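Local coordinates for putative cell adhesion protein (Parabacteroides distasonis, PDB 3LIU) that probably serves as a fimbrillin-type structural subunit that assembles into adhesive pili on the bacterial cell surface, at residues A[185-188]-A[194-197]; A[201-206]-A[280-285]; A[256-261]-A[294-299]; A[267-270]-A[276-279]; A[340-343]-A[347-350]. All blocks are in the same frame, centred on the assembly; numbering follows the deposited sequence.

How the contacts relate
Contact 2 is the buried one, an apolar meeting of two strands that face each other from different sheets without hydrogen bonds. Contact 4 lies about 7 Å from it, centre to centre, and is partly buried; strand 268-270 there bonds to the 201-206 segment of contact 2. Contact 1 uses the same long strand 193-213, but at the surface about 25 Å away between centres, and relies on two hydrogen bonds. Contact 3, also superficial, joins two loops through one lysine and touches contact 2 only by packing at Gln261. Contact 5 stands apart as a hairpin, richest in backbone bonds and charged side chains, with Val341 and Ile343 turned toward strand 383-391.

Contact 1. Residues A[185-188]-A[194-197]; sequences IGNP and ESKS
With chi1 near -65° in both, Asn187 and Ser195 each hold the first atom beyond CB next to their own backbone N, and this brings a carboxamide oxygen and a hydroxyl across to the facing chain. The two chain runs are almost exactly antiparallel, and they belong to the connection that leaves strand 172-185 and returns as strand 193-213. The connection passes from one sheet to the other of what is probably the transthyretin-like beta sandwich of the FimA family. Asn187 OD1 accepts the backbone N-H of Ser195 at 2.7 Å, nearly straight on both sides: 169° at the hydrogen and 161° at OD1. In return Ser195 OG donates to Gly186 O at 2.8 Å, approaching that oxygen tilted from the carbonyl plane. The same hydroxyl is also hydrogen-bonded to Tyr315 OH on the adjoining strand 308-319, which ties the buried serine to its own sheet as well as to the loop 185-188. On the outer side, Lys196 NZ and Glu194 OE1 of the returning strand form a salt bridge at 3.2 Å, weak as a hydrogen bond. Lys196 and Ser197 together lie opposite Thr316, a classic beta bulge. Ile185 packs against this part of the strand, its CB 3.8 Å from Ser195 CB, and also touches Phe198. Toward 194-197 its two branches meet mostly backbone: CG2 lies 3.7 Å from Ser197 C, while CD1 rests 3.4 Å from Lys196 O.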
# COMPACT_ATOMS: atom_id res chain seq x y z
N ILE A 185 -27.71 -6.02 2.75
CA ILE A 185 -28.63 -5.30 3.63
C ILE A 185 -28.88 -6.12 4.86
O ILE A 185 -28.76 -7.34 4.83
CB ILE A 185 -30.02 -5.00 2.94
CG1 ILE A 185 -30.65 -6.28 2.38
CG2 ILE A 185 -29.85 -3.99 1.84
CD1 ILE A 185 -32.11 -6.21 2.09
N GLY A 186 -29.28 -5.44 5.92
CA GLY A 186 -29.80 -6.10 7.13
C GLY A 186 -30.77 -5.14 7.78
O GLY A 186 -30.94 -4.02 7.31
N ASN A 187 -31.43 -5.56 8.85
CA ASN A 187 -32.31 -4.64 9.59
C ASN A 187 -31.71 -4.18 10.92
O ASN A 187 -31.00 -4.95 11.57
CB ASN A 187 -33.67 -5.30 9.81
CG ASN A 187 -34.39 -5.56 8.50
OD1 ASN A 187 -34.38 -4.72 7.60
ND2 ASN A 187 -35.02 -6.73 8.39
N PRO A 188 -32.01 -2.92 11.35
CA PRO A 188 -31.65 -2.44 12.70
C PRO A 188 -32.59 -2.98 13.76
O PRO A 188 -33.74 -3.33 13.43
CB PRO A 188 -31.86 -0.93 12.59
CG PRO A 188 -32.99 -0.78 11.60
CD PRO A 188 -32.87 -1.96 10.64
N GLU A 194 -38.06 -1.94 7.41
CA GLU A 194 -37.34 -3.05 6.85
C GLU A 194 -36.44 -2.62 5.66
O GLU A 194 -36.89 -1.92 4.79
CB GLU A 194 -38.37 -4.02 6.28
CG GLU A 194 -38.97 -4.96 7.28
CD GLU A 194 -40.13 -5.73 6.68
OE1 GLU A 194 -39.93 -6.46 5.68
OE2 GLU A 194 -41.26 -5.58 7.20
N SER A 195 -35.21 -3.10 5.61
CA SER A 195 -34.39 -2.91 4.44
C SER A 195 -34.90 -3.85 3.37
O SER A 195 -35.23 -4.98 3.69
CB SER A 195 -32.93 -3.25 4.73
OG SER A 195 -32.37 -2.33 5.66
N LYS A 196 -34.98 -3.39 2.12
CA LYS A 196 -35.42 -4.23 1.02
C LYS A 196 -34.34 -4.55 0.00
O LYS A 196 -34.30 -5.66 -0.49
CB LYS A 196 -36.61 -3.60 0.33
CG LYS A 196 -37.89 -3.67 1.15
CD LYS A 196 -38.47 -5.12 1.24
CE LYS A 196 -39.30 -5.29 2.52
NZ LYS A 196 -40.27 -6.42 2.50
N SER A 197 -33.48 -3.59 -0.34
CA SER A 197 -32.42 -3.84 -1.32
C SER A 197 -31.38 -2.73 -1.29
O SER A 197 -31.63 -1.62 -0.80
CB SER A 197 -32.97 -3.95 -2.74
OG SER A 197 -33.57 -2.75 -3.17

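Contact 2. Residues A[201-206]-A[280-285]; sequences KEVFIA and HEFYVY
Two strands from different layers of a beta sandwich, probably the transthyretin-like fold of fimbrillins, face each other here across the hydrophobic interior. Strands 201-206 and 282-284 run almost parallel, 3° apart, with axes 9.1 Å from one another; no hydrogen bond links them, and the gap is filled by side chains. Phe282 is the centre of the contact. Its CG stands beside the backbone N (chi1 -65°), which lays the ring toward the amino-terminal side of the facing residue Ile205. Ile205 covers one face of the ring: its CG1 makes a CH-pi contact, 4.1 Å from the ring centroid and displaced toward the rim, with the nearest ring atom CG at 3.7 Å. The CD1 methyl of Ile205 lies beyond the rim, 3.9 Å from Phe282 CD2, the two side chains passing in opposite senses. His280 comes to the opposite face edge-on, its CD2 3.6 Å above the plane of the Phe282 ring and offset toward the rim. At the far end of the ring, Val203 CG1 meets Phe282 CE2 at 3.9 Å. Toward the carboxyl ends of both strands, Ile205 CG2 and Val284 CG1 pack more loosely at 4.2 Å. Leu309 of strand 308-319 touches both Val203 and Ile205. Leu180 and Ile178 of strand 172-185 touch Val203 and Val284 respectively, and strand 282-284 pairs antiparallel with that strand, whereas 201-206 has 268-270 and 308-319 as its sheet neighbours.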
# COMPACT_ATOMS: atom_id res chain seq x y z
N LYS A 201 -23.47 1.30 -6.89
CA LYS A 201 -23.15 2.10 -8.10
C LYS A 201 -21.67 2.46 -8.22
O LYS A 201 -21.14 2.49 -9.33
CB LYS A 201 -23.95 3.39 -8.12
CG LYS A 201 -25.44 3.20 -8.49
CD LYS A 201 -26.12 4.59 -8.68
CE LYS A 201 -27.48 4.53 -9.40
NZ LYS A 201 -28.53 5.47 -8.78
N GLU A 202 -21.01 2.72 -7.09
CA GLU A 202 -19.61 3.19 -7.11
C GLU A 202 -18.89 2.81 -5.81
O GLU A 202 -19.50 2.73 -4.73
CB GLU A 202 -19.59 4.73 -7.30
CG GLU A 202 -18.18 5.37 -7.42
CD GLU A 202 -17.69 5.49 -8.86
OE1 GLU A 202 -18.43 5.08 -9.78
OE2 GLU A 202 -16.56 5.98 -9.09
N VAL A 203 -17.59 2.58 -5.91
CA VAL A 203 -16.72 2.43 -4.77
C VAL A 203 -15.54 3.37 -4.94
O VAL A 203 -15.00 3.51 -6.05
CB VAL A 203 -16.22 0.97 -4.66
CG1 VAL A 203 -15.42 0.77 -3.38
CG2 VAL A 203 -17.42 -0.02 -4.69
N PHE A 204 -15.13 4.06 -3.88
CA PHE A 204 -13.92 4.88 -3.97
C PHE A 204 -13.18 5.02 -2.66
O PHE A 204 -13.72 4.70 -1.59
CB PHE A 204 -14.19 6.26 -4.66
CG PHE A 204 -14.87 7.30 -3.79
CD1 PHE A 204 -16.22 7.24 -3.55
CD2 PHE A 204 -14.15 8.36 -3.26
CE1 PHE A 204 -16.87 8.20 -2.78
CE2 PHE A 204 -14.78 9.34 -2.48
CZ PHE A 204 -16.15 9.27 -2.25
N ILE A 205 -11.93 5.47 -2.76
CA ILE A 205 -11.07 5.61 -1.61
C ILE A 205 -10.77 7.09 -1.37
O ILE A 205 -10.58 7.83 -2.34
CB ILE A 205 -9.72 4.88 -1.83
CG1 ILE A 205 -9.94 3.41 -2.15
CG2 ILE A 205 -8.76 5.09 -0.60
CD1 ILE A 205 -10.72 2.60 -1.11
N ALA A 206 -10.75 7.51 -0.10
CA ALA A 206 -10.41 8.91 0.26
C ALA A 206 -9.29 8.89 1.30
O ALA A 206 -9.16 7.92 2.03
CB ALA A 206 -11.65 9.66 0.82
N HIS A 280 -12.76 -5.40 -6.68
CA HIS A 280 -11.74 -4.64 -7.36
C HIS A 280 -10.74 -4.14 -6.31
O HIS A 280 -11.12 -3.50 -5.31
CB HIS A 280 -12.35 -3.45 -8.09
CG HIS A 280 -11.34 -2.56 -8.71
ND1 HIS A 280 -10.75 -2.85 -9.93
CD2 HIS A 280 -10.75 -1.43 -8.26
CE1 HIS A 280 -9.87 -1.90 -10.21
NE2 HIS A 280 -9.84 -1.04 -9.21
N GLU A 281 -9.47 -4.40 -6.54
CA GLU A 281 -8.45 -4.03 -5.56
C GLU A 281 -7.92 -2.62 -5.82
O GLU A 281 -7.65 -2.28 -6.97
CB GLU A 281 -7.30 -5.02 -5.57
CG GLU A 281 -7.67 -6.35 -4.96
CD GLU A 281 -6.56 -7.38 -5.07
OE1 GLU A 281 -5.37 -7.09 -4.76
OE2 GLU A 281 -6.89 -8.51 -5.44
N PHE A 282 -7.81 -1.81 -4.75
CA PHE A 282 -7.22 -0.49 -4.80
C PHE A 282 -5.91 -0.56 -4.05
O PHE A 282 -5.87 -1.10 -2.95
CB PHE A 282 -8.12 0.54 -4.07
CG PHE A 282 -9.48 0.76 -4.72
CD1 PHE A 282 -9.60 1.53 -5.87
CD2 PHE A 282 -10.61 0.16 -4.21
CE1 PHE A 282 -10.87 1.74 -6.48
CE2 PHE A 282 -11.86 0.36 -4.82
CZ PHE A 282 -11.98 1.16 -5.95
N TYR A 283 -4.87 0.08 -4.59
CA TYR A 283 -3.57 0.10 -4.01
C TYR A 283 -3.28 1.45 -3.38
O TYR A 283 -3.49 2.51 -4.00
CB TYR A 283 -2.48 -0.20 -5.06
CG TYR A 283 -2.62 -1.49 -5.82
CD1 TYR A 283 -3.02 -2.67 -5.16
CD2 TYR A 283 -2.35 -1.55 -7.18
CE1 TYR A 283 -3.19 -3.86 -5.86
CE2 TYR A 283 -2.46 -2.74 -7.87
CZ TYR A 283 -2.87 -3.89 -7.21
OH TYR A 283 -3.01 -5.08 -7.90
N VAL A 284 -2.77 1.41 -2.15
CA VAL A 284 -2.56 2.62 -1.37
C VAL A 284 -1.27 2.41 -0.60
O VAL A 284 -0.80 1.26 -0.45
CB VAL A 284 -3.75 2.89 -0.36
CG1 VAL A 284 -5.05 3.14 -1.07
CG2 VAL A 284 -3.93 1.75 0.63
N TYR A 285 -0.68 3.49 -0.10
CA TYR A 285 0.48 3.38 0.80
C TYR A 285 -0.03 3.31 2.26
O TYR A 285 -1.24 3.49 2.55
CB TYR A 285 1.48 4.54 0.61
CG TYR A 285 2.26 4.57 -0.71
CD1 TYR A 285 2.75 3.41 -1.29
CD2 TYR A 285 2.54 5.78 -1.33
CE1 TYR A 285 3.47 3.44 -2.46
CE2 TYR A 285 3.30 5.82 -2.53
CZ TYR A 285 3.74 4.66 -3.08
OH TYR A 285 4.43 4.62 -4.26

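Contact 3. Residues A[256-261]-A[294-299]; sequences YKKGLQ and SGESNV
Lys258 reaches across to Ser297 and Asn298 and carries nearly all of this loop-to-loop contact. The loops lie outside the regular strands of the beta-rich fold: residues 256-261 come just before strand 262-263, while the loop holding residues 294-299 is the long connection from strand 282-284 to strand 308-319. Lys258 NZ donates to two successive carbonyl oxygens, each at 2.9 Å. It meets Ser297 O in the carbonyl plane, but stands above the carbonyl plane of Asn298. A third, weak hydrogen bond runs from NZ to Gly254 O, and the ammonium group is thus ringed by backbone acceptors, a setting that should suit its positive charge. Asn298 has positive phi (53°), and this turn of the backbone probably helps direct both carbonyls to the same amine. Glu296 does not pair with Lys258; its carboxylate uses OE1 to bond Tyr235 OH. Its aliphatic part passes the lysine chain head to tail, with Glu296 CG 3.8 Å from Lys258 CG. The backbone of 256-261 is well supplied too: Lys258 N is bonded to Asn305 OD1 and Gly259 N to Glu253 OE2. Lys258 O receives Gln261 NE2 at 3.1 Å with a fairly straight N-H. Lys257 NZ bonds Gly259 O at 2.9 Å, almost in line with the carbonyl. The bend of the Lys258 chain at chi2 (-57°) turns its end toward the other loop, where the CE methylene lies 3.9 Å from the CG2 methyl of Val299.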
# COMPACT_ATOMS: atom_id res chain seq x y z
N TYR A 256 -15.63 13.76 8.01
CA TYR A 256 -14.94 12.55 7.69
C TYR A 256 -13.63 12.70 6.88
O TYR A 256 -12.84 11.77 6.80
CB TYR A 256 -15.89 11.65 6.92
CG TYR A 256 -17.05 11.02 7.70
CD1 TYR A 256 -17.11 11.06 9.08
CD2 TYR A 256 -18.04 10.30 7.02
CE1 TYR A 256 -18.14 10.42 9.77
CE2 TYR A 256 -19.08 9.67 7.71
CZ TYR A 256 -19.11 9.71 9.07
OH TYR A 256 -20.11 9.08 9.77
N LYS A 257 -13.40 13.87 6.28
CA LYS A 257 -12.37 14.02 5.26
C LYS A 257 -12.04 15.49 5.16
O LYS A 257 -12.93 16.30 4.79
CB LYS A 257 -12.89 13.47 3.92
CG LYS A 257 -11.97 13.54 2.73
CD LYS A 257 -11.95 14.87 2.02
CE LYS A 257 -11.33 14.77 0.63
NZ LYS A 257 -11.38 16.10 -0.11
N LYS A 258 -10.80 15.85 5.50
CA LYS A 258 -10.35 17.23 5.47
C LYS A 258 -9.41 17.48 4.31
O LYS A 258 -8.70 16.57 3.86
CB LYS A 258 -9.66 17.63 6.79
CG LYS A 258 -10.55 17.57 8.01
CD LYS A 258 -11.82 18.46 7.83
CE LYS A 258 -12.69 18.52 9.04
NZ LYS A 258 -13.87 19.43 8.78
N GLY A 259 -9.44 18.72 3.83
CA GLY A 259 -8.52 19.23 2.83
C GLY A 259 -8.87 18.99 1.37
O GLY A 259 -9.62 18.07 1.00
N LEU A 260 -8.28 19.82 0.52
CA LEU A 260 -8.29 19.55 -0.90
C LEU A 260 -7.21 18.51 -1.14
O LEU A 260 -6.04 18.79 -1.08
CB LEU A 260 -8.02 20.82 -1.72
CG LEU A 260 -7.90 20.77 -3.25
CD1 LEU A 260 -9.16 20.19 -3.90
CD2 LEU A 260 -7.62 22.19 -3.84
N GLN A 261 -7.66 17.31 -1.44
CA GLN A 261 -6.81 16.20 -1.74
C GLN A 261 -6.74 16.06 -3.27
O GLN A 261 -7.60 16.55 -4.01
CB GLN A 261 -7.42 14.92 -1.11
CG GLN A 261 -7.62 15.07 0.40
CD GLN A 261 -8.01 13.76 1.09
OE1 GLN A 261 -8.07 12.70 0.45
NE2 GLN A 261 -8.23 13.83 2.40
N SER A 294 -3.05 21.25 11.78
CA SER A 294 -3.40 21.76 13.10
C SER A 294 -4.43 22.90 12.94
O SER A 294 -4.37 23.68 11.99
CB SER A 294 -2.17 22.28 13.83
OG SER A 294 -1.73 23.43 13.14
N GLY A 295 -5.38 22.96 13.85
CA GLY A 295 -6.37 24.01 13.80
C GLY A 295 -7.56 23.80 12.91
O GLY A 295 -8.32 24.74 12.64
N GLU A 296 -7.77 22.57 12.47
CA GLU A 296 -8.92 22.26 11.59
C GLU A 296 -10.16 22.20 12.51
O GLU A 296 -10.03 21.80 13.66
CB GLU A 296 -8.60 20.94 10.86
CG GLU A 296 -9.17 20.74 9.51
CD GLU A 296 -8.64 21.68 8.44
OE1 GLU A 296 -7.59 21.42 7.79
OE2 GLU A 296 -9.33 22.67 8.22
N SER A 297 -11.33 22.67 12.06
CA SER A 297 -12.57 22.50 12.81
C SER A 297 -13.35 21.30 12.33
O SER A 297 -13.14 20.78 11.23
CB SER A 297 -13.46 23.74 12.70
OG SER A 297 -13.01 24.72 13.63
N ASN A 298 -14.23 20.85 13.21
CA ASN A 298 -15.20 19.82 12.91
C ASN A 298 -14.56 18.57 12.34
O ASN A 298 -14.87 18.20 11.24
CB ASN A 298 -16.27 20.37 11.96
CG ASN A 298 -17.45 19.42 11.79
OD1 ASN A 298 -17.81 18.68 12.70
ND2 ASN A 298 -18.04 19.44 10.60
N VAL A 299 -13.66 17.97 13.11
CA VAL A 299 -12.90 16.81 12.75
C VAL A 299 -13.43 15.60 13.54
O VAL A 299 -13.34 15.58 14.78
CB VAL A 299 -11.39 16.98 13.14
CG1 VAL A 299 -10.56 15.67 12.82
CG2 VAL A 299 -10.77 18.15 12.42

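Contact 4. Residues A[267-270]-A[276-279]; sequences LAKK and PALN
Lys269 and Ala277 form the close part of the contact, and it is made without any hydrogen bond between the two segments. The Ala277 methyl, CB, sits 3.7 Å from Lys269 O and 4.0 Å from Lys269 CG, while that same CG is 3.8 Å from Ala277 CA. Beyond CG the lysine chain bends twice, at chi2 (92°) and again at chi4 (86°). Its folded end passes close to Pro276, with CE of Lys269 3.6 Å from Pro276 O, and NZ finishes in a salt bridge to Asp275, next to this segment. Segment 276-279 lies in the connection that leaves strand 268-270, on the edge of one sheet, for strand 282-284 of the other; it is one of the crossings that join the layers of the probable transthyretin-like sandwich. Within that connection, Ala277 N is hydrogen-bonded to His271 ND1, and the buried alanine packs against Val203 as well as Lys269. The outer side is much looser. Lys270 is exposed, its CB directed away from 276-279, and it comes near Pro276 only by backbone: Lys270 O lies 4.4 Å from Pro276 C. Pro276 is likewise exposed; its CB points away from 267-270, and its ring touches His271.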
# COMPACT_ATOMS: atom_id res chain seq x y z
N LEU A 267 -8.28 5.42 -7.92
CA LEU A 267 -8.94 5.24 -6.62
C LEU A 267 -10.47 5.36 -6.63
O LEU A 267 -11.08 5.51 -5.57
CB LEU A 267 -8.35 6.23 -5.60
CG LEU A 267 -6.86 6.02 -5.32
CD1 LEU A 267 -6.40 7.02 -4.24
CD2 LEU A 267 -6.59 4.57 -4.88
N ALA A 268 -11.09 5.29 -7.81
CA ALA A 268 -12.57 5.14 -7.94
C ALA A 268 -12.93 4.06 -8.95
O ALA A 268 -12.21 3.86 -9.96
CB ALA A 268 -13.23 6.49 -8.33
N LYS A 269 -14.01 3.35 -8.69
CA LYS A 269 -14.50 2.35 -9.62
C LYS A 269 -16.02 2.35 -9.63
O LYS A 269 -16.68 2.15 -8.58
CB LYS A 269 -14.04 0.96 -9.21
CG LYS A 269 -14.41 -0.15 -10.17
CD LYS A 269 -13.34 -0.43 -11.21
CE LYS A 269 -13.75 -1.55 -12.16
NZ LYS A 269 -14.57 -1.05 -13.29
N LYS A 270 -16.56 2.53 -10.82
CA LYS A 270 -17.97 2.34 -11.10
C LYS A 270 -18.32 0.84 -11.11
O LYS A 270 -17.53 0.04 -11.60
CB LYS A 270 -18.29 2.99 -12.45
CG LYS A 270 -19.76 2.96 -12.86
CD LYS A 270 -20.01 3.82 -14.12
CE LYS A 270 -21.50 3.95 -14.43
NZ LYS A 270 -21.86 5.27 -15.05
N PRO A 276 -17.29 -5.19 -12.51
CA PRO A 276 -17.76 -4.86 -11.17
C PRO A 276 -16.76 -4.10 -10.32
O PRO A 276 -15.57 -4.18 -10.53
CB PRO A 276 -18.05 -6.24 -10.54
CG PRO A 276 -17.20 -7.21 -11.30
CD PRO A 276 -16.86 -6.60 -12.63
N ALA A 277 -17.31 -3.36 -9.35
CA ALA A 277 -16.56 -2.66 -8.33
C ALA A 277 -16.25 -3.62 -7.18
O ALA A 277 -15.28 -3.44 -6.45
CB ALA A 277 -17.36 -1.45 -7.83
N LEU A 278 -17.09 -4.63 -7.03
CA LEU A 278 -16.87 -5.70 -6.05
C LEU A 278 -15.61 -6.49 -6.35
O LEU A 278 -15.36 -6.90 -7.47
CB LEU A 278 -18.06 -6.67 -6.05
CG LEU A 278 -19.30 -6.30 -5.26
CD1 LEU A 278 -20.26 -7.47 -5.33
CD2 LEU A 278 -18.93 -5.98 -3.81
N ASN A 279 -14.83 -6.72 -5.30
CA ASN A 279 -13.55 -7.34 -5.39
C ASN A 279 -12.48 -6.60 -6.21
O ASN A 279 -11.42 -7.11 -6.39
CB ASN A 279 -13.72 -8.80 -5.85
CG ASN A 279 -14.63 -9.58 -4.91
OD1 ASN A 279 -15.56 -10.25 -5.34
ND2 ASN A 279 -14.38 -9.47 -3.63

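Contact 5. Residues A[340-343]-A[347-350]; sequences EVTI and EKRS
Val341 and Arg349 are a hydrogen-bonded antiparallel pair in the beta hairpin of strands 340-343 and 347-350, joined by a three-residue turn. Backbone bonds come first. Val341 N donates to Arg349 O at 2.9 Å, and Arg349 N to Val341 O. Nearer the turn Ile343 and Glu347 repeat the exchange, though the bond from Glu347 N to Ile343 O is distinctly bent, 133° at the hydrogen. Between these pairs run CA-H...O contacts, including Thr342 CA to Glu347 O at 3.2 Å. Polar side chains add a second kind of contact. The Thr342 and Lys348 side chains run alongside each other in the same sense, and Lys348 NZ donates to Thr342 OG1 at 2.7 Å. On that face Glu340, bent at chi2 (73°), brings OE1 to 3.3 Å from Ser350 CB, its carboxylate not paired to Lys348. On the other face Arg349, bent at chi2 (-70°), curls back so that NH1 bonds Lys348 O at 2.9 Å with that oxygen in the guanidinium plane; NH2 makes a weakly bonded salt bridge to Glu347 OE1. Apolar contacts lie there too: Val341 CG2 meets Arg349 CB, and Ile343 CG2 meets Arg349 CG, both at 3.7 Å. The same Ile343 methyl stands 4.3 Å above the guanidinium plane. Val341 and Ile343 also pack on Phe352 and on strand 383-391. Arg349 thus lies beside Val341 and Ile343, its guanidinium steadied by one good bond and one weak one, and its charge probably eases the closeness of Glu347 and Asp344.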
# COMPACT_ATOMS: atom_id res chain seq x y z
N GLU A 340 -11.06 -1.48 13.07
CA GLU A 340 -11.13 -2.80 13.68
C GLU A 340 -10.99 -3.84 12.54
O GLU A 340 -11.68 -3.73 11.48
CB GLU A 340 -12.47 -2.96 14.43
CG GLU A 340 -12.65 -4.31 15.17
CD GLU A 340 -11.79 -4.43 16.43
OE1 GLU A 340 -11.35 -3.40 16.94
OE2 GLU A 340 -11.58 -5.56 16.93
N VAL A 341 -10.11 -4.80 12.73
CA VAL A 341 -9.87 -5.86 11.76
C VAL A 341 -9.95 -7.25 12.43
O VAL A 341 -9.72 -7.40 13.64
CB VAL A 341 -8.53 -5.70 11.03
CG1 VAL A 341 -8.49 -4.31 10.36
CG2 VAL A 341 -7.30 -5.89 12.00
N THR A 342 -10.30 -8.23 11.61
CA THR A 342 -10.14 -9.64 11.88
C THR A 342 -8.87 -10.03 11.16
O THR A 342 -8.70 -9.71 9.98
CB THR A 342 -11.39 -10.42 11.37
OG1 THR A 342 -12.47 -10.12 12.24
CG2 THR A 342 -11.21 -11.97 11.38
N ILE A 343 -7.96 -10.64 11.90
CA ILE A 343 -6.62 -10.98 11.39
C ILE A 343 -6.31 -12.40 11.88
O ILE A 343 -6.96 -12.87 12.81
CB ILE A 343 -5.56 -9.88 11.80
CG1 ILE A 343 -4.27 -10.01 10.99
CG2 ILE A 343 -5.26 -9.90 13.30
CD1 ILE A 343 -3.41 -8.73 10.96
N GLU A 347 -8.47 -13.74 15.05
CA GLU A 347 -7.99 -12.73 15.99
C GLU A 347 -8.57 -11.37 15.62
O GLU A 347 -9.11 -11.19 14.52
CB GLU A 347 -6.47 -12.70 16.03
CG GLU A 347 -5.89 -14.04 16.52
CD GLU A 347 -4.45 -13.96 16.97
OE1 GLU A 347 -3.73 -13.03 16.52
OE2 GLU A 347 -4.03 -14.84 17.77
N LYS A 348 -8.49 -10.44 16.56
CA LYS A 348 -9.03 -9.09 16.40
C LYS A 348 -7.97 -8.07 16.76
O LYS A 348 -7.24 -8.26 17.74
CB LYS A 348 -10.24 -8.86 17.30
CG LYS A 348 -11.33 -9.91 17.24
CD LYS A 348 -12.15 -9.88 15.96
CE LYS A 348 -12.83 -11.27 15.71
NZ LYS A 348 -13.53 -11.39 14.39
N ARG A 349 -7.89 -6.98 15.98
CA ARG A 349 -7.05 -5.83 16.30
C ARG A 349 -7.80 -4.52 16.09
O ARG A 349 -8.54 -4.35 15.11
CB ARG A 349 -5.80 -5.79 15.42
CG ARG A 349 -4.88 -6.98 15.50
CD ARG A 349 -4.17 -7.04 16.82
NE ARG A 349 -3.24 -8.16 16.84
CZ ARG A 349 -3.51 -9.40 17.26
NH1 ARG A 349 -4.72 -9.75 17.73
NH2 ARG A 349 -2.56 -10.31 17.23
N SER A 350 -7.59 -3.59 17.02
CA SER A 350 -8.17 -2.26 16.91
C SER A 350 -7.03 -1.33 16.47
O SER A 350 -5.87 -1.55 16.77
CB SER A 350 -8.77 -1.80 18.24
OG SER A 350 -7.69 -1.49 19.10